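Local coordinates for variant surface glycoprotein MITAT 1.1 (Trypanosoma brucei brucei, PDB 5LY9), which forms the dense surface coat of the parasite, whose antigenic switching lets the trypanosome evade the host immune response, at residues A[284-289]-A[293-298]; A[12-17]-A[107-112]; A[65-70]-A[298-303]. All coordinates share one frame; numbering follows the deposited sequence.

Contact 1. Residues A[284-289]-A[293-298]; sequences LLLPKD and HNAEAT
Where the chain leaves helix 275-285 and returns to open helix 295-304, the two backbones come closest at Leu286 and Glu296, with 7.9 Å between Leu286 CA and Glu296 CA. Leu286 is extended (phi -80°, psi 144°), a conformation favoured by the proline that follows, and its side chain sets off toward the new helix. Its CG stands anti to its own carbonyl carbon (chi1 -67°), which carries the isobutyl end across to the first turn. There CD1 does most of the touching: it rests on the methyl of Ala295, with Leu286 CD1 to Ala295 CB at 3.8 Å, and lies 4.1 Å from Glu296 CG. The second methyl only grazes the backbone, Leu286 CD2 being 4.2 Å from Ala295 O. Alanine suits a buried place on this turn because a single methyl lets the leucine come close. Glu296 offers the apolar part of its chain, which crosses the leucine at about a right angle; the chain then bends at chi2 and packs against Lys278, Val281 and Lys282 of helix 275-285. Asn294, just before the helix, has the left-handed backbone that asparagine tolerates well; its side chain makes no capping bond, and the helix starts with the bond from Thr298 N to Asn294 O. Only 109 Å² is buried between the segments. The link is therefore small and wholly apolar, leucine methyls against an alanine methyl and a glutamate methylene, fixed by complementary shape and not by polar bonds.

Contact 2. Residues A[12-17]-A[107-112]; sequences KPLCKL and EFLNLL
Leu14 and Leu109 meet at a slant, and both side chains set off toward the other helix. The fork of Leu109 lies across the flank of Leu14, one methyl over the base of its partner, with Leu109 CD1 4.1 Å from Leu14 CB, and the other over the far end, Leu109 CD2 being 4.2 Å from Leu14 CD1. In both leucines CG sits beside the backbone N (chi1 -67° in Leu14, -71° in Leu109), a setting that carries each fork out into the gap between the helices. Cys15 SG borders the CD1 methyl of Leu109, at 4.3 Å. A half-cystine fits this buried spot because its sulfur, tied up in the disulfide with Cys145, is apolar enough to lie beside a leucine. Trp246 of helix 244-254 also packs on Leu14. On the outer side of the short helix, Lys12 forms a salt bridge with Asp142. Beyond the contact, helix 62-114 turns another face to the second subunit, where Leu111 packs on Leu111 of that chain. Leucines thus pack the short N-terminal helix 8-21, which the disulfide ties to the segment around Cys145, on the end of a long helix from the dimeric helical bundle characteristic of the A-type VSG N-terminal domain.

Contact 3. Residues A[65-70]-A[298-303]; sequences LTLLRG and TKLEAL. Unlike the reference sequence in segment 65-70: Leu65 (reference Ser).
A chi1 of 179° swings the fork of Leu67 away from its own N, whereas chi1 of -67° sets that of Leu300 beside its N, and with these settings the CD2 methyls of the two leucines meet. The contact is an apolar helix-helix packing in the A-type VSG N-terminal domain, between the start of the long helix 62-114 and the short helix 295-304. The backbones are well separated, 9.9 Å from Leu67 CA to Leu300 CA; leucine is long enough to span this gap, and its two methyls offer an apolar end. Leu67 sets off toward the other helix; Leu300 starts out to the side but its end comes nearer, and the two side chains cross at about a right angle. Helix 275-285 fills in beside them: Leu277 and Leu280 lie against Leu67, and Val281 against Leu300. Hydrogen bonds at the margin join the same two helices: Lys299 NZ donates to Gln63 OE1, and Gln64 NE2 to Leu303 O. All three touching leucines are buried, and both meetings use a single branch of Leu67. Its CD2 lies 4.0 Å from Leu300 CD2, and the same Leu67 CD2 is 4.3 Å from CD1 of Leu303, three residues after Leu300.

In the fold
Contacts 1 and 3 are neighbours, their centres 11 Å apart; both use helix 295-304, share Thr298, and join directly where Leu285 packs on Leu303 and Leu67. Contact 2 lies on the opposite side of the chain's centre, about 63 Å from contact 1 and 59 Å from contact 3, centre to centre. Helix 62-114 spans the gap between contacts 3 and 2, which lie near its start and its end. Along the chain, contact 1 is nested inside the loop closed by contact 3, the segments of contacts 2 and 3 alternate, and contact 2 closes before contact 1 opens. The long helix thus ties together the two ends of an elongated domain, and the second subunit packs near all three contacts.

Contact 1. Residues A[284-289]-A[293-298]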
ATOM      1  N   LEU A 284     -20.847   9.824 -28.224  1.00 27.64           N
ATOM      2  CA  LEU A 284     -21.737  10.935 -27.851  1.00 28.05           C
ATOM      3  C   LEU A 284     -22.193  11.792 -28.988  1.00 28.75           C
ATOM      4  O   LEU A 284     -23.246  12.378 -28.911  1.00 30.58           O
ATOM      5  CB  LEU A 284     -21.015  11.831 -26.823  1.00 27.01           C
ATOM      6  CG  LEU A 284     -20.779  11.206 -25.442  1.00 27.53           C
ATOM      7  CD1 LEU A 284     -19.939  12.149 -24.573  1.00 26.94           C
ATOM      8  CD2 LEU A 284     -22.121  10.788 -24.812  1.00 29.60           C
ATOM      9  N   LEU A 285     -21.429  11.876 -30.076  1.00 27.05           N
ATOM     10  CA  LEU A 285     -21.692  12.918 -31.067  1.00 26.39           C
ATOM     11  C   LEU A 285     -22.059  12.424 -32.463  1.00 29.02           C
ATOM     12  O   LEU A 285     -22.750  13.110 -33.173  1.00 31.78           O
ATOM     13  CB  LEU A 285     -20.514  13.910 -31.072  1.00 26.86           C
ATOM     14  CG  LEU A 285     -20.076  14.613 -29.813  1.00 25.36           C
ATOM     15  CD1 LEU A 285     -18.945  15.668 -30.054  1.00 26.73           C
ATOM     16  CD2 LEU A 285     -21.201  15.367 -29.165  1.00 28.62           C
ATOM     17  N   LEU A 286     -21.575  11.275 -32.895  1.00 28.41           N
ATOM     18  CA  LEU A 286     -21.861  10.787 -34.223  1.00 28.49           C
ATOM     19  C   LEU A 286     -23.241  10.129 -34.304  1.00 31.29           C
ATOM     20  O   LEU A 286     -23.657   9.476 -33.374  1.00 32.50           O
ATOM     21  CB  LEU A 286     -20.827   9.813 -34.665  1.00 26.85           C
ATOM     22  CG  LEU A 286     -19.401  10.423 -34.894  1.00 27.29           C
ATOM     23  CD1 LEU A 286     -18.427   9.356 -35.385  1.00 29.45           C
ATOM     24  CD2 LEU A 286     -19.289  11.626 -35.763  1.00 30.42           C
ATOM     25  N   PRO A 287     -23.951  10.287 -35.415  1.00 34.54           N
ATOM     26  CA  PRO A 287     -25.093   9.401 -35.634  1.00 37.57           C
ATOM     27  C   PRO A 287     -24.720   7.913 -35.636  1.00 38.82           C
ATOM     28  O   PRO A 287     -23.628   7.535 -36.099  1.00 36.60           O
ATOM     29  CB  PRO A 287     -25.554   9.768 -37.020  1.00 40.02           C
ATOM     30  CG  PRO A 287     -24.754  10.935 -37.511  1.00 40.00           C
ATOM     31  CD  PRO A 287     -23.568  11.072 -36.604  1.00 38.57           C
ATOM     32  N   LYS A 288     -25.641   7.044 -35.195  1.00 41.02           N
ATOM     33  CA  LYS A 288     -25.359   5.588 -35.131  1.00 43.16           C
ATOM     34  C   LYS A 288     -25.253   5.018 -36.553  1.00 42.11           C
ATOM     35  O   LYS A 288     -24.550   4.063 -36.809  1.00 44.69           O
ATOM     36  CB  LYS A 288     -26.400   4.854 -34.259  1.00 50.91           C
ATOM     37  CG  LYS A 288     -26.942   5.746 -33.113  1.00 55.34           C
ATOM     38  CD  LYS A 288     -27.287   5.045 -31.802  1.00 61.61           C
ATOM     39  CE  LYS A 288     -27.860   6.041 -30.806  1.00 62.30           C
ATOM     40  NZ  LYS A 288     -29.334   6.287 -31.005  1.00 68.56           N
ATOM     41  N   ASP A 289     -25.872   5.678 -37.512  1.00 41.57           N
ATOM     42  CA  ASP A 289     -25.782   5.197 -38.919  1.00 44.27           C
ATOM     43  C   ASP A 289     -24.713   5.868 -39.747  1.00 39.66           C
ATOM     44  O   ASP A 289     -24.724   5.778 -40.985  1.00 40.12           O
ATOM     45  CB  ASP A 289     -27.156   5.318 -39.580  1.00 48.84           C
ATOM     46  CG  ASP A 289     -27.624   6.772 -39.720  1.00 54.44           C
ATOM     47  OD1 ASP A 289     -27.021   7.709 -39.084  1.00 55.25           O
ATOM     48  OD2 ASP A 289     -28.626   6.937 -40.465  1.00 59.27           O
ATOM     49  N   HIS A 293     -15.601   6.780 -43.142  1.00 38.10           N
ATOM     50  CA  HIS A 293     -14.256   6.507 -42.728  1.00 38.51           C
ATOM     51  C   HIS A 293     -13.715   7.743 -41.993  1.00 36.98           C
ATOM     52  O   HIS A 293     -13.928   8.897 -42.441  1.00 38.36           O
ATOM     53  CB  HIS A 293     -13.435   6.273 -44.006  1.00 39.88           C
ATOM     54  CG  HIS A 293     -12.049   5.812 -43.737  1.00 45.35           C
ATOM     55  ND1 HIS A 293     -11.785   4.671 -43.002  1.00 48.52           N
ATOM     56  CD2 HIS A 293     -10.847   6.369 -44.023  1.00 47.96           C
ATOM     57  CE1 HIS A 293     -10.473   4.529 -42.881  1.00 51.12           C
ATOM     58  NE2 HIS A 293      -9.883   5.557 -43.470  1.00 50.01           N
ATOM     59  N   ASN A 294     -12.999   7.525 -40.899  1.00 36.37           N
ATOM     60  CA  ASN A 294     -12.368   8.613 -40.161  1.00 35.45           C
ATOM     61  C   ASN A 294     -13.359   9.708 -39.796  1.00 31.27           C
ATOM     62  O   ASN A 294     -13.009  10.887 -39.761  1.00 31.02           O
ATOM     63  CB  ASN A 294     -11.143   9.228 -40.879  1.00 39.85           C
ATOM     64  CG  ASN A 294     -10.032   8.226 -41.124  1.00 46.43           C
ATOM     65  OD1 ASN A 294      -9.285   8.309 -42.151  1.00 53.53           O
ATOM     66  ND2 ASN A 294      -9.920   7.243 -40.221  1.00 46.57           N
ATOM     67  N   ALA A 295     -14.571   9.282 -39.450  1.00 30.60           N
ATOM     68  CA  ALA A 295     -15.625  10.202 -39.056  1.00 29.66           C
ATOM     69  C   ALA A 295     -15.255  10.972 -37.775  1.00 26.42           C
ATOM     70  O   ALA A 295     -15.566  12.152 -37.613  1.00 25.27           O
ATOM     71  CB  ALA A 295     -16.925   9.457 -38.871  1.00 29.52           C
ATOM     72  N   GLU A 296     -14.530  10.314 -36.898  1.00 26.57           N
ATOM     73  CA  GLU A 296     -14.136  10.998 -35.634  1.00 25.39           C
ATOM     74  C   GLU A 296     -13.211  12.175 -35.849  1.00 24.13           C
ATOM     75  O   GLU A 296     -13.425  13.275 -35.256  1.00 24.45           O
ATOM     76  CB  GLU A 296     -13.564  10.039 -34.603  1.00 26.19           C
ATOM     77  CG  GLU A 296     -14.529   8.971 -34.160  1.00 27.01           C
ATOM     78  CD  GLU A 296     -14.502   7.738 -35.030  1.00 30.07           C
ATOM     79  OE1 GLU A 296     -13.934   7.761 -36.129  1.00 30.70           O
ATOM     80  OE2 GLU A 296     -15.076   6.708 -34.625  1.00 33.88           O
ATOM     81  N   ALA A 297     -12.199  11.955 -36.673  1.00 25.61           N
ATOM     82  CA  ALA A 297     -11.265  13.012 -37.059  1.00 25.75           C
ATOM     83  C   ALA A 297     -11.947  14.197 -37.730  1.00 26.11           C
ATOM     84  O   ALA A 297     -11.691  15.377 -37.390  1.00 24.67           O
ATOM     85  CB  ALA A 297     -10.160  12.467 -37.968  1.00 27.48           C
ATOM     86  N   THR A 298     -12.866  13.894 -38.635  1.00 26.97           N
ATOM     87  CA  THR A 298     -13.631  14.927 -39.337  1.00 27.08           C
ATOM     88  C   THR A 298     -14.468  15.703 -38.391  1.00 26.01           C
ATOM     89  O   THR A 298     -14.482  16.909 -38.469  1.00 26.26           O
ATOM     90  CB  THR A 298     -14.540  14.274 -40.373  1.00 28.71           C
ATOM     91  OG1 THR A 298     -13.689  13.641 -41.331  1.00 29.28           O
ATOM     92  CG2 THR A 298     -15.363  15.304 -41.062  1.00 29.67           C
TER

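Contact 2. Residues A[12-17]-A[107-112]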
ATOM      1  N   LYS A  12      29.498  -2.608   3.813  1.00 21.49           N
ATOM      2  CA  LYS A  12      29.056  -1.214   3.561  1.00 22.36           C
ATOM      3  C   LYS A  12      27.993  -1.109   2.465  1.00 21.81           C
ATOM      4  O   LYS A  12      26.992  -0.394   2.660  1.00 20.87           O
ATOM      5  CB  LYS A  12      30.222  -0.287   3.333  1.00 23.60           C
ATOM      6  CG  LYS A  12      30.827   0.190   4.685  1.00 23.90           C
ATOM      7  CD  LYS A  12      31.949   1.244   4.406  1.00 25.59           C
ATOM      8  CE  LYS A  12      32.577   1.602   5.740  1.00 27.31           C
ATOM      9  NZ  LYS A  12      33.621   2.652   5.578  1.00 29.22           N
ATOM     10  N   PRO A  13      28.128  -1.907   1.411  1.00 21.12           N
ATOM     11  CA  PRO A  13      27.036  -1.888   0.406  1.00 20.95           C
ATOM     12  C   PRO A  13      25.693  -2.371   0.979  1.00 21.39           C
ATOM     13  O   PRO A  13      24.624  -1.924   0.503  1.00 21.10           O
ATOM     14  CB  PRO A  13      27.553  -2.816  -0.692  1.00 21.11           C
ATOM     15  CG  PRO A  13      29.008  -2.659  -0.614  1.00 21.27           C
ATOM     16  CD  PRO A  13      29.349  -2.519   0.855  1.00 21.68           C
ATOM     17  N   LEU A  14      25.702  -3.295   1.936  1.00 20.48           N
ATOM     18  CA  LEU A  14      24.489  -3.696   2.584  1.00 21.13           C
ATOM     19  C   LEU A  14      23.906  -2.588   3.432  1.00 20.64           C
ATOM     20  O   LEU A  14      22.689  -2.408   3.443  1.00 20.49           O
ATOM     21  CB  LEU A  14      24.663  -4.980   3.445  1.00 21.97           C
ATOM     22  CG  LEU A  14      24.964  -6.239   2.579  1.00 22.41           C
ATOM     23  CD1 LEU A  14      25.501  -7.322   3.472  1.00 24.38           C
ATOM     24  CD2 LEU A  14      23.749  -6.718   1.810  1.00 23.20           C
ATOM     25  N   CYS A  15      24.755  -1.876   4.170  1.00 19.86           N
ATOM     26  CA  CYS A  15      24.301  -0.654   4.911  1.00 20.75           C
ATOM     27  C   CYS A  15      23.668   0.404   3.972  1.00 19.98           C
ATOM     28  O   CYS A  15      22.638   0.958   4.244  1.00 20.17           O
ATOM     29  CB  CYS A  15      25.414  -0.000   5.687  1.00 21.77           C
ATOM     30  SG  CYS A  15      25.991  -1.000   7.081  1.00 23.73           S
ATOM     31  N   LYS A  16      24.280   0.628   2.816  1.00 20.54           N
ATOM     32  CA  LYS A  16      23.724   1.546   1.819  1.00 20.98           C
ATOM     33  C   LYS A  16      22.376   1.059   1.340  1.00 20.24           C
ATOM     34  O   LYS A  16      21.453   1.861   1.193  1.00 19.05           O
ATOM     35  CB  LYS A  16      24.698   1.709   0.624  1.00 23.13           C
ATOM     36  CG  LYS A  16      25.959   2.486   0.968  1.00 23.71           C
ATOM     37  CD  LYS A  16      27.006   2.325  -0.146  1.00 27.31           C
ATOM     38  CE  LYS A  16      26.756   3.028  -1.401  1.00 30.87           C
ATOM     39  NZ  LYS A  16      27.926   3.034  -2.374  1.00 33.84           N
ATOM     40  N   LEU A  17      22.256  -0.225   1.094  1.00 19.60           N
ATOM     41  CA  LEU A  17      20.995  -0.770   0.594  1.00 19.28           C
ATOM     42  C   LEU A  17      19.924  -0.662   1.643  1.00 19.97           C
ATOM     43  O   LEU A  17      18.806  -0.230   1.312  1.00 19.00           O
ATOM     44  CB  LEU A  17      21.173  -2.199   0.131  1.00 20.34           C
ATOM     45  CG  LEU A  17      19.934  -2.978  -0.351  1.00 20.64           C
ATOM     46  CD1 LEU A  17      19.291  -2.269  -1.560  1.00 21.17           C
ATOM     47  CD2 LEU A  17      20.245  -4.449  -0.682  1.00 20.27           C
ATOM     48  N   GLU A 107      18.465  -7.906  10.362  1.00 20.68           N
ATOM     49  CA  GLU A 107      18.617  -8.967  11.385  1.00 20.39           C
ATOM     50  C   GLU A 107      20.016  -9.585  11.251  1.00 20.69           C
ATOM     51  O   GLU A 107      20.722  -9.826  12.264  1.00 20.50           O
ATOM     52  CB  GLU A 107      17.499  -9.981  11.273  1.00 19.71           C
ATOM     53  CG  GLU A 107      17.548 -11.165  12.240  1.00 20.15           C
ATOM     54  CD  GLU A 107      17.293 -10.794  13.696  1.00 21.55           C
ATOM     55  OE1 GLU A 107      16.577  -9.750  13.911  1.00 21.44           O
ATOM     56  OE2 GLU A 107      17.730 -11.636  14.578  1.00 21.43           O
ATOM     57  N   PHE A 108      20.434  -9.891  10.028  1.00 21.29           N
ATOM     58  CA  PHE A 108      21.749 -10.559   9.851  1.00 21.67           C
ATOM     59  C   PHE A 108      22.880  -9.586  10.205  1.00 21.71           C
ATOM     60  O   PHE A 108      23.859  -9.975  10.873  1.00 21.71           O
ATOM     61  CB  PHE A 108      21.930 -11.229   8.517  1.00 22.69           C
ATOM     62  CG  PHE A 108      23.004 -12.240   8.525  1.00 24.33           C
ATOM     63  CD1 PHE A 108      22.777 -13.507   9.127  1.00 26.06           C
ATOM     64  CD2 PHE A 108      24.266 -11.917   8.111  1.00 24.77           C
ATOM     65  CE1 PHE A 108      23.775 -14.422   9.181  1.00 26.64           C
ATOM     66  CE2 PHE A 108      25.274 -12.861   8.166  1.00 25.29           C
ATOM     67  CZ  PHE A 108      25.060 -14.063   8.719  1.00 25.70           C
ATOM     68  N   LEU A 109      22.804  -8.347   9.712  1.00 20.90           N
ATOM     69  CA  LEU A 109      23.832  -7.368  10.075  1.00 21.33           C
ATOM     70  C   LEU A 109      23.910  -7.153  11.586  1.00 20.95           C
ATOM     71  O   LEU A 109      25.010  -7.056  12.142  1.00 21.37           O
ATOM     72  CB  LEU A 109      23.655  -6.006   9.385  1.00 21.70           C
ATOM     73  CG  LEU A 109      23.942  -5.908   7.883  1.00 23.39           C
ATOM     74  CD1 LEU A 109      23.566  -4.543   7.392  1.00 24.84           C
ATOM     75  CD2 LEU A 109      25.378  -6.167   7.496  1.00 25.76           C
ATOM     76  N   ASN A 110      22.751  -7.044  12.233  1.00 21.26           N
ATOM     77  CA  ASN A 110      22.703  -6.902  13.667  1.00 22.31           C
ATOM     78  C   ASN A 110      23.400  -8.098  14.346  1.00 21.69           C
ATOM     79  O   ASN A 110      24.139  -7.906  15.357  1.00 21.69           O
ATOM     80  CB  ASN A 110      21.274  -6.790  14.181  1.00 21.94           C
ATOM     81  CG  ASN A 110      21.189  -6.679  15.705  1.00 23.16           C
ATOM     82  OD1 ASN A 110      21.480  -5.631  16.261  1.00 23.35           O
ATOM     83  ND2 ASN A 110      20.851  -7.760  16.362  1.00 24.35           N
ATOM     84  N   LEU A 111      23.152  -9.325  13.834  1.00 21.24           N
ATOM     85  CA  LEU A 111      23.727 -10.486  14.493  1.00 21.78           C
ATOM     86  C   LEU A 111      25.271 -10.418  14.346  1.00 22.36           C
ATOM     87  O   LEU A 111      25.982 -10.594  15.319  1.00 21.64           O
ATOM     88  CB  LEU A 111      23.194 -11.790  13.860  1.00 21.82           C
ATOM     89  CG  LEU A 111      23.901 -13.040  14.349  1.00 21.61           C
ATOM     90  CD1 LEU A 111      23.696 -13.224  15.862  1.00 22.28           C
ATOM     91  CD2 LEU A 111      23.407 -14.227  13.607  1.00 22.22           C
ATOM     92  N   LEU A 112      25.774 -10.112  13.153  1.00 21.80           N
ATOM     93  CA  LEU A 112      27.202 -10.016  12.948  1.00 22.64           C
ATOM     94  C   LEU A 112      27.782  -8.938  13.840  1.00 22.75           C
ATOM     95  O   LEU A 112      28.864  -9.155  14.456  1.00 22.85           O
ATOM     96  CB  LEU A 112      27.594  -9.752  11.515  1.00 24.09           C
ATOM     97  CG  LEU A 112      27.327 -10.851  10.513  1.00 24.25           C
ATOM     98  CD1 LEU A 112      27.729 -10.415   9.096  1.00 25.35           C
ATOM     99  CD2 LEU A 112      27.963 -12.108  10.950  1.00 24.10           C
TER

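Contact 3. Residues A[65-70]-A[298-303]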
ATOM      1  N   LEU A  65     -18.057  21.001 -25.413  1.00 21.82           N
ATOM      2  CA  LEU A  65     -18.005  20.922 -23.930  1.00 22.80           C
ATOM      3  C   LEU A  65     -18.555  19.567 -23.405  1.00 21.60           C
ATOM      4  O   LEU A  65     -18.038  19.004 -22.448  1.00 21.06           O
ATOM      5  CB  LEU A  65     -18.774  22.095 -23.336  1.00 25.62           C
ATOM      6  CG  LEU A  65     -18.049  23.439 -23.598  1.00 27.33           C
ATOM      7  CD1 LEU A  65     -18.838  24.568 -23.021  1.00 30.81           C
ATOM      8  CD2 LEU A  65     -16.692  23.446 -22.935  1.00 28.01           C
ATOM      9  N   THR A  66     -19.577  19.047 -24.063  1.00 21.51           N
ATOM     10  CA  THR A  66     -20.099  17.708 -23.755  1.00 21.16           C
ATOM     11  C   THR A  66     -18.983  16.673 -23.903  1.00 21.35           C
ATOM     12  O   THR A  66     -18.794  15.832 -23.045  1.00 20.99           O
ATOM     13  CB  THR A  66     -21.275  17.348 -24.610  1.00 21.27           C
ATOM     14  OG1 THR A  66     -22.381  18.222 -24.315  1.00 21.86           O
ATOM     15  CG2 THR A  66     -21.730  15.940 -24.402  1.00 21.51           C
ATOM     16  N   LEU A  67     -18.289  16.741 -25.017  1.00 20.87           N
ATOM     17  CA  LEU A  67     -17.172  15.869 -25.308  1.00 21.00           C
ATOM     18  C   LEU A  67     -16.116  15.958 -24.267  1.00 21.31           C
ATOM     19  O   LEU A  67     -15.612  14.919 -23.747  1.00 21.40           O
ATOM     20  CB  LEU A  67     -16.624  16.202 -26.660  1.00 21.67           C
ATOM     21  CG  LEU A  67     -15.439  15.353 -27.044  1.00 22.61           C
ATOM     22  CD1 LEU A  67     -15.789  13.842 -27.138  1.00 24.32           C
ATOM     23  CD2 LEU A  67     -14.833  15.844 -28.291  1.00 23.22           C
ATOM     24  N   LEU A  68     -15.727  17.181 -23.858  1.00 19.83           N
ATOM     25  CA  LEU A  68     -14.675  17.324 -22.893  1.00 19.67           C
ATOM     26  C   LEU A  68     -15.110  16.813 -21.511  1.00 19.06           C
ATOM     27  O   LEU A  68     -14.333  16.175 -20.823  1.00 18.57           O
ATOM     28  CB  LEU A  68     -14.218  18.797 -22.809  1.00 21.10           C
ATOM     29  CG  LEU A  68     -13.434  19.232 -24.021  1.00 22.70           C
ATOM     30  CD1 LEU A  68     -13.315  20.786 -24.065  1.00 23.63           C
ATOM     31  CD2 LEU A  68     -12.091  18.608 -24.086  1.00 23.18           C
ATOM     32  N   ARG A  69     -16.361  17.070 -21.136  1.00 19.91           N
ATOM     33  CA  ARG A  69     -16.929  16.593 -19.850  1.00 20.77           C
ATOM     34  C   ARG A  69     -16.895  15.086 -19.839  1.00 20.89           C
ATOM     35  O   ARG A  69     -16.502  14.485 -18.856  1.00 19.76           O
ATOM     36  CB  ARG A  69     -18.338  17.122 -19.746  1.00 21.51           C
ATOM     37  CG  ARG A  69     -19.127  16.656 -18.512  1.00 22.34           C
ATOM     38  CD  ARG A  69     -20.226  15.671 -18.833  1.00 22.74           C
ATOM     39  NE  ARG A  69     -20.985  15.451 -17.610  1.00 23.64           N
ATOM     40  CZ  ARG A  69     -21.972  16.231 -17.169  1.00 24.15           C
ATOM     41  NH1 ARG A  69     -22.472  17.245 -17.871  1.00 23.24           N
ATOM     42  NH2 ARG A  69     -22.470  15.989 -15.989  1.00 24.99           N
ATOM     43  N   GLY A  70     -17.335  14.500 -20.948  1.00 20.53           N
ATOM     44  CA  GLY A  70     -17.318  13.021 -21.090  1.00 19.37           C
ATOM     45  C   GLY A  70     -15.940  12.454 -21.019  1.00 20.53           C
ATOM     46  O   GLY A  70     -15.736  11.384 -20.394  1.00 20.07           O
ATOM     47  N   THR A 298     -12.866  13.894 -38.635  1.00 26.97           N
ATOM     48  CA  THR A 298     -13.631  14.927 -39.337  1.00 27.08           C
ATOM     49  C   THR A 298     -14.468  15.703 -38.391  1.00 26.01           C
ATOM     50  O   THR A 298     -14.482  16.909 -38.469  1.00 26.26           O
ATOM     51  CB  THR A 298     -14.540  14.274 -40.373  1.00 28.71           C
ATOM     52  OG1 THR A 298     -13.689  13.641 -41.331  1.00 29.28           O
ATOM     53  CG2 THR A 298     -15.363  15.304 -41.062  1.00 29.67           C
ATOM     54  N   LYS A 299     -15.147  15.032 -37.446  1.00 24.59           N
ATOM     55  CA  LYS A 299     -15.971  15.743 -36.486  1.00 24.01           C
ATOM     56  C   LYS A 299     -15.108  16.604 -35.567  1.00 22.69           C
ATOM     57  O   LYS A 299     -15.460  17.720 -35.222  1.00 22.31           O
ATOM     58  CB  LYS A 299     -16.770  14.761 -35.659  1.00 24.37           C
ATOM     59  CG  LYS A 299     -17.635  15.427 -34.622  1.00 25.83           C
ATOM     60  CD  LYS A 299     -18.703  16.235 -35.288  1.00 26.45           C
ATOM     61  CE  LYS A 299     -19.771  16.482 -34.319  1.00 28.55           C
ATOM     62  NZ  LYS A 299     -20.881  17.322 -34.906  1.00 29.63           N
ATOM     63  N   LEU A 300     -13.961  16.063 -35.109  1.00 22.44           N
ATOM     64  CA  LEU A 300     -13.058  16.853 -34.274  1.00 22.42           C
ATOM     65  C   LEU A 300     -12.573  18.126 -34.971  1.00 23.61           C
ATOM     66  O   LEU A 300     -12.433  19.181 -34.322  1.00 22.71           O
ATOM     67  CB  LEU A 300     -11.823  16.050 -33.786  1.00 22.46           C
ATOM     68  CG  LEU A 300     -12.140  14.912 -32.812  1.00 22.67           C
ATOM     69  CD1 LEU A 300     -11.005  13.908 -32.723  1.00 23.68           C
ATOM     70  CD2 LEU A 300     -12.402  15.526 -31.464  1.00 22.64           C
ATOM     71  N   GLU A 301     -12.303  18.026 -36.258  1.00 23.05           N
ATOM     72  CA  GLU A 301     -11.845  19.224 -37.026  1.00 24.42           C
ATOM     73  C   GLU A 301     -12.962  20.261 -37.100  1.00 24.38           C
ATOM     74  O   GLU A 301     -12.732  21.471 -37.007  1.00 23.91           O
ATOM     75  CB  GLU A 301     -11.462  18.806 -38.419  1.00 25.70           C
ATOM     76  CG  GLU A 301     -10.171  18.101 -38.425  1.00 27.92           C
ATOM     77  CD  GLU A 301      -9.903  17.279 -39.673  1.00 32.76           C
ATOM     78  OE1 GLU A 301     -10.801  16.992 -40.496  1.00 34.69           O
ATOM     79  OE2 GLU A 301      -8.703  16.931 -39.814  1.00 39.35           O
ATOM     80  N   ALA A 302     -14.190  19.773 -37.312  1.00 23.00           N
ATOM     81  CA  ALA A 302     -15.357  20.658 -37.308  1.00 23.10           C
ATOM     82  C   ALA A 302     -15.677  21.277 -35.998  1.00 24.67           C
ATOM     83  O   ALA A 302     -16.313  22.342 -35.917  1.00 25.07           O
ATOM     84  CB  ALA A 302     -16.565  19.900 -37.883  1.00 24.45           C
ATOM     85  N   LEU A 303     -15.310  20.607 -34.917  1.00 23.51           N
ATOM     86  CA  LEU A 303     -15.584  21.110 -33.580  1.00 23.09           C
ATOM     87  C   LEU A 303     -14.554  22.131 -33.099  1.00 23.14           C
ATOM     88  O   LEU A 303     -14.886  23.119 -32.489  1.00 23.45           O
ATOM     89  CB  LEU A 303     -15.582  19.929 -32.598  1.00 24.92           C
ATOM     90  CG  LEU A 303     -16.844  19.000 -32.628  1.00 26.06           C
ATOM     91  CD1 LEU A 303     -16.567  17.792 -31.721  1.00 28.38           C
ATOM     92  CD2 LEU A 303     -18.046  19.788 -32.171  1.00 28.13           C
TER